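Local coordinates for protein pyocin sheath PA0622 (Pseudomonas aeruginosa, PDB 6PYT) that probably builds the contractile sheath around the tube of an R-type pyocin, a bactericidal particle related to phage tails, at residues P183-W188 and K227-T232; R234-L239 and T257-D262; K308-D313 and G351-N356; D313-L318 and V336-D341. All coordinates share one frame; numbering follows the deposited sequence.

From the N terminus, contact 1 comes first: residues 227-232 return to strand 185-189 and close a loop that holds strand 194-198 and helix 201-214. Contact 2 follows in series, bringing residues 257-262 back to 234-239 across helix 246-251 and strand 255-256. The two touch, Pro183 packing on Val236, and both belong to the subtilisin-like region. Further on, contact 3 spans 308-313 to 351-356, and contact 4, with its shorter 313-318 to 336-341 closure, is nested inside it. These two share Asp313 and fasten helix 310-328 to both strands of one small sheet in the C-terminal region, with centres about 50 Å from those of the first pair.

Contact 1: residues P183-W188 and K227-T232; sequences PGVQVW and KGVTGT
A classic beta bulge joins the edge of strand 185-189 to the loop segment 227-232: Thr230 and Gly231 together face the single residue Gln186, just before a lone bridge pairs Val185 with Thr232. The backbone of Gln186 works from both its ends. Its N-H reaches Gly231 O at 2.6 Å, nearly straight at 163° yet coming from above the carbonyl plane, and its own O accepts the N-H of Thr230 at 3.3 Å. The hydroxyl of Thr230 turns to that same O, a direction set by OG1 lying between the backbone N and the carbonyl carbon (chi1 57°); the modelled separation of this second bond is too short to be taken literally. The methyl CG2 of Thr230 rests instead near CB of Trp188, 4.0 Å away. Gly231 adopts extended angles with positive phi, a conformation suited to glycine. Beyond the bulge, CA of Thr232 directs a C-H toward Gly184 O, while Thr232 OG1 turns to the backbone O of Arg234. Strand 194-198 pairs with strand 185-189, and Tyr203 of helix 201-214 packs against Val185, Val187 and Val229, so irregular segment 227-232 borders this small sheet of the subtilisin-like region through the bulge and one bridge. On the side of the strand that faces Tyr203, the side chains of Val185 and Val229 cross at about a right angle, their CG1 atoms 3.6 Å apart.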
loop_
_atom_site.group_PDB
_atom_site.type_symbol
_atom_site.label_atom_id
_atom_site.label_comp_id
_atom_site.label_asym_id
_atom_site.label_seq_id
_atom_site.Cartn_x
_atom_site.Cartn_y
_atom_site.Cartn_z
ATOM N N PRO B 183 60.972 33.027 -10.935
ATOM C CA PRO B 183 61.784 31.800 -10.896
ATOM C C PRO B 183 61.460 30.887 -12.065
ATOM O O PRO B 183 60.295 30.632 -12.371
ATOM C CB PRO B 183 61.397 31.156 -9.562
ATOM C CG PRO B 183 60.750 32.229 -8.801
ATOM C CD PRO B 183 60.022 33.011 -9.808
ATOM N N GLY B 184 62.505 30.435 -12.743
ATOM C CA GLY B 184 62.319 29.559 -13.870
ATOM C C GLY B 184 61.872 28.178 -13.448
ATOM O O GLY B 184 62.010 27.762 -12.303
ATOM N N VAL B 185 61.319 27.483 -14.386
ATOM C CA VAL B 185 60.874 26.110 -14.217
ATOM C C VAL B 185 62.014 25.161 -14.556
ATOM O O VAL B 185 62.738 25.358 -15.536
ATOM C CB VAL B 185 59.627 25.867 -15.088
ATOM C CG1 VAL B 185 59.497 24.434 -15.494
ATOM C CG2 VAL B 185 58.398 26.267 -14.312
ATOM N N GLN B 186 62.196 24.145 -13.724
ATOM C CA GLN B 186 63.141 23.067 -13.964
ATOM C C GLN B 186 62.316 21.840 -14.344
ATOM O O GLN B 186 61.717 21.198 -13.482
ATOM C CB GLN B 186 63.976 22.843 -12.712
ATOM C CG GLN B 186 65.198 22.006 -12.881
ATOM C CD GLN B 186 65.970 21.910 -11.589
ATOM O OE1 GLN B 186 65.507 22.374 -10.550
ATOM N NE2 GLN B 186 67.167 21.337 -11.647
ATOM N N VAL B 187 62.268 21.523 -15.635
ATOM C CA VAL B 187 61.419 20.461 -16.166
ATOM C C VAL B 187 62.295 19.308 -16.649
ATOM O O VAL B 187 63.373 19.521 -17.214
ATOM C CB VAL B 187 60.492 21.012 -17.276
ATOM C CG1 VAL B 187 61.278 21.676 -18.388
ATOM C CG2 VAL B 187 59.592 19.939 -17.848
ATOM N N TRP B 188 61.859 18.081 -16.376
ATOM C CA TRP B 188 62.651 16.909 -16.726
ATOM C C TRP B 188 62.585 16.655 -18.225
ATOM O O TRP B 188 61.503 16.450 -18.785
ATOM C CB TRP B 188 62.160 15.687 -15.960
ATOM C CG TRP B 188 62.966 14.478 -16.260
ATOM C CD1 TRP B 188 64.254 14.237 -15.886
ATOM C CD2 TRP B 188 62.557 13.356 -17.042
ATOM N NE1 TRP B 188 64.667 13.020 -16.371
ATOM C CE2 TRP B 188 63.643 12.462 -17.088
ATOM C CE3 TRP B 188 61.374 13.018 -17.705
ATOM C CZ2 TRP B 188 63.581 11.249 -17.766
ATOM C CZ3 TRP B 188 61.315 11.812 -18.380
ATOM C CH2 TRP B 188 62.410 10.942 -18.404
ATOM N N LYS B 227 51.238 22.277 -14.036
ATOM C CA LYS B 227 51.420 20.871 -14.350
ATOM C C LYS B 227 52.526 20.671 -15.379
ATOM O O LYS B 227 52.775 21.529 -16.227
ATOM C CB LYS B 227 50.119 20.250 -14.857
ATOM C CG LYS B 227 49.096 19.966 -13.785
ATOM C CD LYS B 227 47.841 19.393 -14.409
ATOM C CE LYS B 227 48.062 18.013 -14.986
ATOM N NZ LYS B 227 46.802 17.431 -15.528
ATOM N N GLY B 228 53.186 19.521 -15.288
ATOM C CA GLY B 228 54.267 19.189 -16.190
ATOM C C GLY B 228 55.627 19.667 -15.754
ATOM O O GLY B 228 56.541 19.723 -16.582
ATOM N N VAL B 229 55.793 20.013 -14.482
ATOM C CA VAL B 229 57.012 20.619 -13.968
ATOM C C VAL B 229 57.536 19.782 -12.812
ATOM O O VAL B 229 56.786 19.058 -12.149
ATOM C CB VAL B 229 56.759 22.070 -13.524
ATOM C CG1 VAL B 229 56.356 22.891 -14.696
ATOM C CG2 VAL B 229 55.641 22.103 -12.553
ATOM N N THR B 230 58.844 19.870 -12.583
ATOM C CA THR B 230 59.510 19.054 -11.579
ATOM C C THR B 230 60.257 19.864 -10.534
ATOM O O THR B 230 60.841 19.275 -9.620
ATOM C CB THR B 230 60.489 18.076 -12.239
ATOM O OG1 THR B 230 61.441 18.803 -13.021
ATOM C CG2 THR B 230 59.759 17.078 -13.117
ATOM N N GLY B 231 60.254 21.180 -10.632
ATOM C CA GLY B 231 60.975 22.009 -9.691
ATOM C C GLY B 231 61.224 23.371 -10.282
ATOM O O GLY B 231 60.954 23.628 -11.450
ATOM N N THR B 232 61.748 24.255 -9.446
ATOM C CA THR B 232 62.082 25.600 -9.878
ATOM C C THR B 232 63.593 25.763 -9.955
ATOM O O THR B 232 64.358 24.928 -9.468
ATOM C CB THR B 232 61.484 26.651 -8.942
ATOM O OG1 THR B 232 62.072 26.528 -7.648
ATOM C CG2 THR B 232 59.994 26.453 -8.822
#

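Contact 2: residues R234-L239 and T257-D262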
loop_
_atom_site.group_PDB
_atom_site.type_symbol
_atom_site.label_atom_id
_atom_site.label_comp_id
_atom_site.label_asym_id
_atom_site.label_seq_id
_atom_site.Cartn_x
_atom_site.Cartn_y
_atom_site.Cartn_z
ATOM N N ARG B 234 65.315 28.230 -8.601
ATOM C CA ARG B 234 65.706 28.549 -7.250
ATOM C C ARG B 234 64.598 28.092 -6.314
ATOM O O ARG B 234 63.417 28.191 -6.660
ATOM C CB ARG B 234 65.926 30.048 -7.086
ATOM C CG ARG B 234 67.053 30.595 -7.913
ATOM C CD ARG B 234 67.190 32.072 -7.674
ATOM N NE ARG B 234 66.039 32.825 -8.167
ATOM C CZ ARG B 234 65.177 33.454 -7.377
ATOM N NH1 ARG B 234 65.334 33.398 -6.066
ATOM N NH2 ARG B 234 64.158 34.124 -7.888
ATOM N N PRO B 235 64.935 27.570 -5.137
ATOM C CA PRO B 235 63.888 27.179 -4.182
ATOM C C PRO B 235 63.268 28.429 -3.578
ATOM O O PRO B 235 63.969 29.272 -3.018
ATOM C CB PRO B 235 64.652 26.359 -3.135
ATOM C CG PRO B 235 65.972 26.051 -3.752
ATOM C CD PRO B 235 66.276 27.191 -4.662
ATOM N N VAL B 236 61.966 28.566 -3.729
ATOM C CA VAL B 236 61.258 29.736 -3.236
ATOM C C VAL B 236 60.554 29.370 -1.939
ATOM O O VAL B 236 59.958 28.296 -1.811
ATOM C CB VAL B 236 60.291 30.285 -4.300
ATOM C CG1 VAL B 236 59.465 31.433 -3.777
ATOM C CG2 VAL B 236 61.079 30.768 -5.470
ATOM N N GLU B 237 60.630 30.272 -0.977
ATOM C CA GLU B 237 60.448 30.003 0.438
ATOM C C GLU B 237 59.225 30.766 0.925
ATOM O O GLU B 237 59.308 31.968 1.197
ATOM C CB GLU B 237 61.712 30.445 1.165
ATOM N N PHE B 238 58.088 30.100 1.048
ATOM C CA PHE B 238 56.944 30.733 1.686
ATOM C C PHE B 238 56.853 30.299 3.139
ATOM O O PHE B 238 56.448 29.173 3.437
ATOM C CB PHE B 238 55.624 30.463 0.989
ATOM C CG PHE B 238 54.477 31.026 1.752
ATOM C CD1 PHE B 238 54.374 32.395 1.936
ATOM C CD2 PHE B 238 53.526 30.203 2.329
ATOM C CE1 PHE B 238 53.342 32.931 2.665
ATOM C CE2 PHE B 238 52.483 30.739 3.058
ATOM C CZ PHE B 238 52.394 32.107 3.225
ATOM N N LEU B 239 57.203 31.214 4.034
ATOM C CA LEU B 239 57.157 31.052 5.476
ATOM C C LEU B 239 56.408 32.242 6.063
ATOM O O LEU B 239 55.964 33.134 5.340
ATOM C CB LEU B 239 58.577 30.934 6.041
ATOM C CG LEU B 239 59.270 29.584 6.225
ATOM C CD1 LEU B 239 59.339 28.749 4.995
ATOM C CD2 LEU B 239 60.682 29.901 6.625
ATOM N N THR B 257 55.503 34.028 -7.809
ATOM C CA THR B 257 56.502 32.981 -7.660
ATOM C C THR B 257 55.850 31.616 -7.799
ATOM O O THR B 257 54.659 31.492 -8.078
ATOM C CB THR B 257 57.216 33.065 -6.308
ATOM O OG1 THR B 257 56.262 32.953 -5.246
ATOM C CG2 THR B 257 57.946 34.357 -6.176
ATOM N N ILE B 258 56.667 30.583 -7.610
ATOM C CA ILE B 258 56.241 29.190 -7.566
ATOM C C ILE B 258 56.836 28.598 -6.295
ATOM O O ILE B 258 58.060 28.606 -6.132
ATOM C CB ILE B 258 56.711 28.416 -8.805
ATOM C CG1 ILE B 258 56.173 29.059 -10.082
ATOM C CG2 ILE B 258 56.224 27.015 -8.740
ATOM C CD1 ILE B 258 56.855 28.592 -11.329
ATOM N N ILE B 259 55.994 28.090 -5.393
ATOM C CA ILE B 259 56.320 28.079 -3.974
ATOM C C ILE B 259 56.520 26.680 -3.393
ATOM O O ILE B 259 57.410 26.502 -2.560
ATOM C CB ILE B 259 55.297 28.891 -3.155
ATOM C CG1 ILE B 259 53.861 28.652 -3.626
ATOM C CG2 ILE B 259 55.679 30.339 -3.206
ATOM C CD1 ILE B 259 53.113 27.579 -2.896
ATOM N N ARG B 260 55.721 25.680 -3.753
ATOM C CA ARG B 260 55.795 24.436 -2.986
ATOM C C ARG B 260 56.061 23.247 -3.894
ATOM O O ARG B 260 56.073 23.382 -5.115
ATOM C CB ARG B 260 54.515 24.191 -2.170
ATOM C CG ARG B 260 53.299 23.826 -2.983
ATOM C CD ARG B 260 52.072 23.704 -2.098
ATOM N NE ARG B 260 52.201 22.615 -1.139
ATOM C CZ ARG B 260 51.861 21.354 -1.376
ATOM N NH1 ARG B 260 51.351 21.005 -2.546
ATOM N NH2 ARG B 260 52.021 20.437 -0.436
ATOM N N ASP B 261 56.395 22.117 -3.255
ATOM C CA ASP B 261 56.148 20.738 -3.720
ATOM C C ASP B 261 56.671 20.481 -5.136
ATOM O O ASP B 261 55.901 20.234 -6.067
ATOM C CB ASP B 261 54.651 20.420 -3.610
ATOM N N ASP B 262 58.000 20.541 -5.268
ATOM C CA ASP B 262 58.712 20.411 -6.549
ATOM C C ASP B 262 58.193 21.401 -7.590
ATOM O O ASP B 262 57.934 21.048 -8.741
ATOM C CB ASP B 262 58.643 18.979 -7.092
#
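Val236 points its side chain at residues 257-259, the loop that leaves strand 255-256 at one margin of the main sheet in the subtilisin-like region, and the two segments meet here without a hydrogen bond between them. The branches of Val236 divide the work. With CG1 anti to the backbone N (chi1 175°), this methyl is carried over Thr257, where CB lies 3.8 Å from it, and the two side chains cross obliquely. The same methyl also reaches CG2 of Ile259 at 4.0 Å, so one methyl touches two residues of the opposing loop, while CB of Val236 lies against the carbonyl O of Ile258, the residue between them in sequence. The other methyl, CG2, turns toward Pro183 and links this contact to the bulged segment beside it. Phe238 approaches differently: its CB faces the loop, but the ring swings away to meet Trp267 with the planes at about 50°. Trp267 in turn packs on Thr257 and Ile259, so it touches both segments, and Ala247 of helix 246-251 also touches Ile259. The outer surface belongs to the assembly: Val236 O accepts a weak hydrogen bond from Ser119 of a second subunit, and His5 of a third packs on Phe238. What remains of Phe238 within the contact is its CB, 4.2 Å from CG2 of Ile259.

Contact 3: residues K308-D313 and G351-N356; sequences KTYVKD and GKVYWN
Tyr310 and Val311, in the first turn of helix 310-328, meet Val353 and Trp355 through van der Waals contacts, without a hydrogen bond. The phenol ring of Tyr310 presents its CE2 corner to both partners: CG1 of Val353 comes in at the ring edge, close to its plane, 3.7 Å from CE2, while CH2 of Trp355 stands 3.8 Å from that same CE2. Seen from the indole, Tyr310 CE2 lies at the edge and in the plane, and the two aromatic side chains cross at about a right angle. Val311 takes the neighbouring part of the indole. With CG1 between the backbone N and the carbonyl carbon (chi1 66°), CG2 is left anti to the N and comes within 3.6 Å of Trp355 NE1; it also reaches CZ2, so this one methyl sits obliquely over the NE1-CZ2 border, where the two rings join. The same CG2 lies 4.0 Å from CG2 of Val353. That methyl in turn sits 3.5 Å above one face of the Trp355 ring, displaced toward its rim, so Val353 buttresses the indole within its own segment.

A second shell sets these groups in place. The hydroxyl of Tyr310 bonds to the backbone O of Ala301, which anchors the far end of the phenol. Val314 and Thr315, one turn further along the helix, also pack on the indole, as does Ala338 from strand 335-338. Gly351, with positive phi, completes the Schellman motif that ends helix 346-349 and sends the chain into strand 355-358. The result is a helix packed on a two-stranded antiparallel sheet.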
loop_
_atom_site.group_PDB
_atom_site.type_symbol
_atom_site.label_atom_id
_atom_site.label_comp_id
_atom_site.label_asym_id
_atom_site.label_seq_id
_atom_site.Cartn_x
_atom_site.Cartn_y
_atom_site.Cartn_z
ATOM N N LYS B 308 15.210 57.120 -32.088
ATOM C CA LYS B 308 14.876 57.729 -30.803
ATOM C C LYS B 308 15.267 56.828 -29.643
ATOM O O LYS B 308 15.853 57.284 -28.657
ATOM C CB LYS B 308 13.385 58.040 -30.726
ATOM C CG LYS B 308 12.919 59.142 -31.627
ATOM C CD LYS B 308 11.475 59.473 -31.330
ATOM C CE LYS B 308 10.983 60.569 -32.240
ATOM N NZ LYS B 308 9.586 60.944 -31.942
ATOM N N THR B 309 14.937 55.545 -29.737
ATOM C CA THR B 309 15.245 54.595 -28.683
ATOM C C THR B 309 16.514 53.809 -28.968
ATOM O O THR B 309 16.614 52.643 -28.590
ATOM C CB THR B 309 14.071 53.649 -28.473
ATOM O OG1 THR B 309 13.805 52.953 -29.692
ATOM C CG2 THR B 309 12.850 54.436 -28.069
ATOM N N TYR B 310 17.485 54.421 -29.643
ATOM C CA TYR B 310 18.793 53.797 -29.774
ATOM C C TYR B 310 19.519 53.778 -28.440
ATOM O O TYR B 310 20.083 52.755 -28.043
ATOM C CB TYR B 310 19.626 54.529 -30.823
ATOM C CG TYR B 310 21.061 54.075 -30.871
ATOM C CD1 TYR B 310 21.404 52.849 -31.412
ATOM C CD2 TYR B 310 22.077 54.879 -30.375
ATOM C CE1 TYR B 310 22.714 52.434 -31.450
ATOM C CE2 TYR B 310 23.389 54.468 -30.408
ATOM C CZ TYR B 310 23.700 53.248 -30.948
ATOM O OH TYR B 310 25.008 52.838 -30.989
ATOM N N VAL B 311 19.511 54.905 -27.731
ATOM C CA VAL B 311 20.242 55.006 -26.479
ATOM C C VAL B 311 19.554 54.201 -25.378
ATOM O O VAL B 311 20.216 53.718 -24.457
ATOM C CB VAL B 311 20.422 56.499 -26.130
ATOM C CG1 VAL B 311 19.093 57.164 -25.838
ATOM C CG2 VAL B 311 21.377 56.695 -24.984
ATOM N N LYS B 312 18.242 53.981 -25.480
ATOM C CA LYS B 312 17.557 53.156 -24.494
ATOM C C LYS B 312 17.755 51.676 -24.765
ATOM O O LYS B 312 17.880 50.886 -23.826
ATOM C CB LYS B 312 16.066 53.480 -24.462
ATOM C CG LYS B 312 15.736 54.847 -23.931
ATOM C CD LYS B 312 16.153 54.955 -22.483
ATOM C CE LYS B 312 15.298 54.070 -21.603
ATOM N NZ LYS B 312 15.646 54.230 -20.167
ATOM N N ASP B 313 17.782 51.277 -26.035
ATOM C CA ASP B 313 17.969 49.871 -26.360
ATOM C C ASP B 313 19.399 49.405 -26.158
ATOM O O ASP B 313 19.634 48.194 -26.128
ATOM C CB ASP B 313 17.531 49.594 -27.797
ATOM N N GLY B 351 27.666 61.050 -34.499
ATOM C CA GLY B 351 27.538 59.644 -34.204
ATOM C C GLY B 351 28.007 59.237 -32.831
ATOM O O GLY B 351 28.021 58.040 -32.531
ATOM N N LYS B 352 28.383 60.184 -31.985
ATOM C CA LYS B 352 28.880 59.867 -30.660
ATOM C C LYS B 352 27.739 59.884 -29.652
ATOM O O LYS B 352 26.859 60.743 -29.710
ATOM C CB LYS B 352 29.976 60.849 -30.252
ATOM C CG LYS B 352 31.239 60.708 -31.073
ATOM C CD LYS B 352 32.245 61.801 -30.772
ATOM C CE LYS B 352 32.853 61.615 -29.398
ATOM N NZ LYS B 352 33.928 62.596 -29.119
ATOM N N VAL B 353 27.759 58.918 -28.738
ATOM C CA VAL B 353 26.743 58.759 -27.703
ATOM C C VAL B 353 27.351 57.953 -26.560
ATOM O O VAL B 353 28.009 56.936 -26.789
ATOM C CB VAL B 353 25.466 58.125 -28.291
ATOM C CG1 VAL B 353 25.794 56.927 -29.142
ATOM C CG2 VAL B 353 24.498 57.739 -27.197
ATOM N N TYR B 354 27.194 58.424 -25.324
ATOM C CA TYR B 354 28.044 57.946 -24.241
ATOM C C TYR B 354 27.228 57.153 -23.228
ATOM O O TYR B 354 26.027 57.372 -23.068
ATOM C CB TYR B 354 28.760 59.074 -23.481
ATOM C CG TYR B 354 29.675 60.057 -24.215
ATOM C CD1 TYR B 354 29.782 60.115 -25.595
ATOM C CD2 TYR B 354 30.507 60.878 -23.481
ATOM C CE1 TYR B 354 30.612 61.018 -26.212
ATOM C CE2 TYR B 354 31.357 61.765 -24.091
ATOM C CZ TYR B 354 31.408 61.825 -25.459
ATOM O OH TYR B 354 32.259 62.712 -26.075
ATOM N N TRP B 355 27.905 56.249 -22.521
ATOM C CA TRP B 355 27.294 55.445 -21.472
ATOM C C TRP B 355 28.282 55.270 -20.331
ATOM O O TRP B 355 29.492 55.378 -20.519
ATOM C CB TRP B 355 26.858 54.075 -21.986
ATOM C CG TRP B 355 25.703 54.130 -22.903
ATOM C CD1 TRP B 355 24.403 54.162 -22.553
ATOM C CD2 TRP B 355 25.734 54.133 -24.330
ATOM N NE1 TRP B 355 23.610 54.202 -23.662
ATOM C CE2 TRP B 355 24.407 54.183 -24.771
ATOM C CE3 TRP B 355 26.756 54.109 -25.275
ATOM C CZ2 TRP B 355 24.072 54.209 -26.108
ATOM C CZ3 TRP B 355 26.422 54.124 -26.600
ATOM C CH2 TRP B 355 25.092 54.170 -27.009
ATOM N N ASN B 356 27.753 54.975 -19.144
ATOM C CA ASN B 356 28.537 54.841 -17.921
ATOM C C ASN B 356 28.292 53.465 -17.321
ATOM O O ASN B 356 27.152 53.130 -16.997
ATOM C CB ASN B 356 28.157 55.929 -16.923
ATOM C CG ASN B 356 28.597 57.294 -17.363
ATOM O OD1 ASN B 356 29.701 57.470 -17.855
ATOM N ND2 ASN B 356 27.734 58.275 -17.190
#

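Contact 4: residues D313-L318 and V336-D341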
loop_
_atom_site.group_PDB
_atom_site.type_symbol
_atom_site.label_atom_id
_atom_site.label_comp_id
_atom_site.label_asym_id
_atom_site.label_seq_id
_atom_site.Cartn_x
_atom_site.Cartn_y
_atom_site.Cartn_z
ATOM N N ASP B 313 17.782 51.277 -26.035
ATOM C CA ASP B 313 17.969 49.871 -26.360
ATOM C C ASP B 313 19.399 49.405 -26.158
ATOM O O ASP B 313 19.634 48.194 -26.128
ATOM C CB ASP B 313 17.531 49.594 -27.797
ATOM N N VAL B 314 20.354 50.320 -26.014
ATOM C CA VAL B 314 21.703 49.905 -25.661
ATOM C C VAL B 314 21.830 49.708 -24.155
ATOM O O VAL B 314 22.418 48.718 -23.714
ATOM C CB VAL B 314 22.734 50.905 -26.211
ATOM C CG1 VAL B 314 24.119 50.590 -25.710
ATOM C CG2 VAL B 314 22.746 50.856 -27.716
ATOM N N THR B 315 21.248 50.613 -23.349
ATOM C CA THR B 315 21.315 50.491 -21.889
ATOM C C THR B 315 20.661 49.209 -21.405
ATOM O O THR B 315 21.254 48.458 -20.626
ATOM C CB THR B 315 20.642 51.675 -21.200
ATOM O OG1 THR B 315 19.282 51.764 -21.629
ATOM C CG2 THR B 315 21.332 52.943 -21.499
ATOM N N GLU B 316 19.456 48.918 -21.891
ATOM C CA GLU B 316 18.802 47.676 -21.517
ATOM C C GLU B 316 19.481 46.469 -22.138
ATOM O O GLU B 316 19.327 45.358 -21.627
ATOM C CB GLU B 316 17.332 47.712 -21.912
ATOM N N GLY B 317 20.232 46.661 -23.212
ATOM C CA GLY B 317 21.091 45.617 -23.716
ATOM C C GLY B 317 22.359 45.512 -22.901
ATOM O O GLY B 317 22.862 44.410 -22.682
ATOM N N LEU B 318 22.901 46.650 -22.464
ATOM C CA LEU B 318 24.085 46.614 -21.614
ATOM C C LEU B 318 23.764 46.051 -20.243
ATOM O O LEU B 318 24.564 45.298 -19.691
ATOM C CB LEU B 318 24.701 48.000 -21.469
ATOM C CG LEU B 318 25.473 48.589 -22.634
ATOM C CD1 LEU B 318 25.830 50.019 -22.335
ATOM C CD2 LEU B 318 26.692 47.772 -22.822
ATOM N N VAL B 336 24.672 50.603 -14.848
ATOM C CA VAL B 336 24.774 51.019 -16.242
ATOM C C VAL B 336 23.729 52.093 -16.494
ATOM O O VAL B 336 22.554 51.896 -16.171
ATOM C CB VAL B 336 24.566 49.844 -17.217
ATOM C CG1 VAL B 336 24.701 50.317 -18.635
ATOM C CG2 VAL B 336 25.528 48.714 -16.936
ATOM N N TYR B 337 24.146 53.219 -17.074
ATOM C CA TYR B 337 23.208 54.274 -17.435
ATOM C C TYR B 337 23.821 55.152 -18.513
ATOM O O TYR B 337 25.040 55.290 -18.599
ATOM C CB TYR B 337 22.801 55.114 -16.221
ATOM C CG TYR B 337 23.927 55.866 -15.555
ATOM C CD1 TYR B 337 24.728 55.246 -14.608
ATOM C CD2 TYR B 337 24.150 57.205 -15.827
ATOM C CE1 TYR B 337 25.746 55.921 -13.996
ATOM C CE2 TYR B 337 25.170 57.891 -15.208
ATOM C CZ TYR B 337 25.963 57.240 -14.296
ATOM O OH TYR B 337 26.982 57.908 -13.669
ATOM N N ALA B 338 22.958 55.737 -19.338
ATOM C CA ALA B 338 23.410 56.699 -20.329
ATOM C C ALA B 338 23.848 57.981 -19.646
ATOM O O ALA B 338 23.219 58.434 -18.689
ATOM C CB ALA B 338 22.303 56.997 -21.332
ATOM N N ASP B 339 24.932 58.555 -20.136
ATOM C CA ASP B 339 25.530 59.734 -19.529
ATOM C C ASP B 339 24.661 60.944 -19.823
ATOM O O ASP B 339 24.588 61.363 -20.983
ATOM C CB ASP B 339 26.933 59.941 -20.078
ATOM N N PRO B 340 23.993 61.535 -18.829
ATOM C CA PRO B 340 23.027 62.596 -19.131
ATOM C C PRO B 340 23.663 63.920 -19.491
ATOM O O PRO B 340 23.013 64.739 -20.152
ATOM C CB PRO B 340 22.229 62.713 -17.830
ATOM C CG PRO B 340 23.213 62.337 -16.785
ATOM C CD PRO B 340 24.089 61.283 -17.380
ATOM N N ASP B 341 24.909 64.150 -19.092
ATOM C CA ASP B 341 25.556 65.435 -19.291
ATOM C C ASP B 341 26.291 65.543 -20.617
ATOM O O ASP B 341 26.537 66.660 -21.078
ATOM C CB ASP B 341 26.535 65.709 -18.148
#
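Helix 313-318 and strand 336-338 run almost exactly antiparallel, at 172°, with their axes 8.0 Å apart, and Thr315 comes nearest Tyr337 in the backbone at 6.1 Å between CA atoms. This is alpha-on-beta packing in the C-terminal region of the sheath protein, where helix 310-328 lies along the antiparallel pair formed by strands 335-338 and 355-358. Alternation along the strand sorts the side chains: Val336 points toward the helix and Tyr337 away from it; the backbone of Tyr337 pairs with that of Asn356 in the partner strand.

Two residues one turn apart on the helix carry the contact. Thr315 lays its methyl CG2 over the strand backbone, 3.9 Å from Ala338 N and 4.2 Å from Ala338 CB. Its hydroxyl, set between the backbone N and the carbonyl carbon (chi1 58°), instead bonds back to the carbonyl O of Lys312 in the preceding turn, which keeps this polar group satisfied within the helix and leaves the methyl as the part of Thr315 that meets the strand. The adjoining strand 355-358 also reaches this face of the helix. Further along, Leu318 meets Val336, the two side chains crossing at about a right angle, while His298 lies against Leu318 and Arg319 against Val336. Val336 holds CG1 anti to its own amide nitrogen, a placement that brings this methyl against the leucine, 3.7 Å from CB and 3.9 Å from CD1 of Leu318.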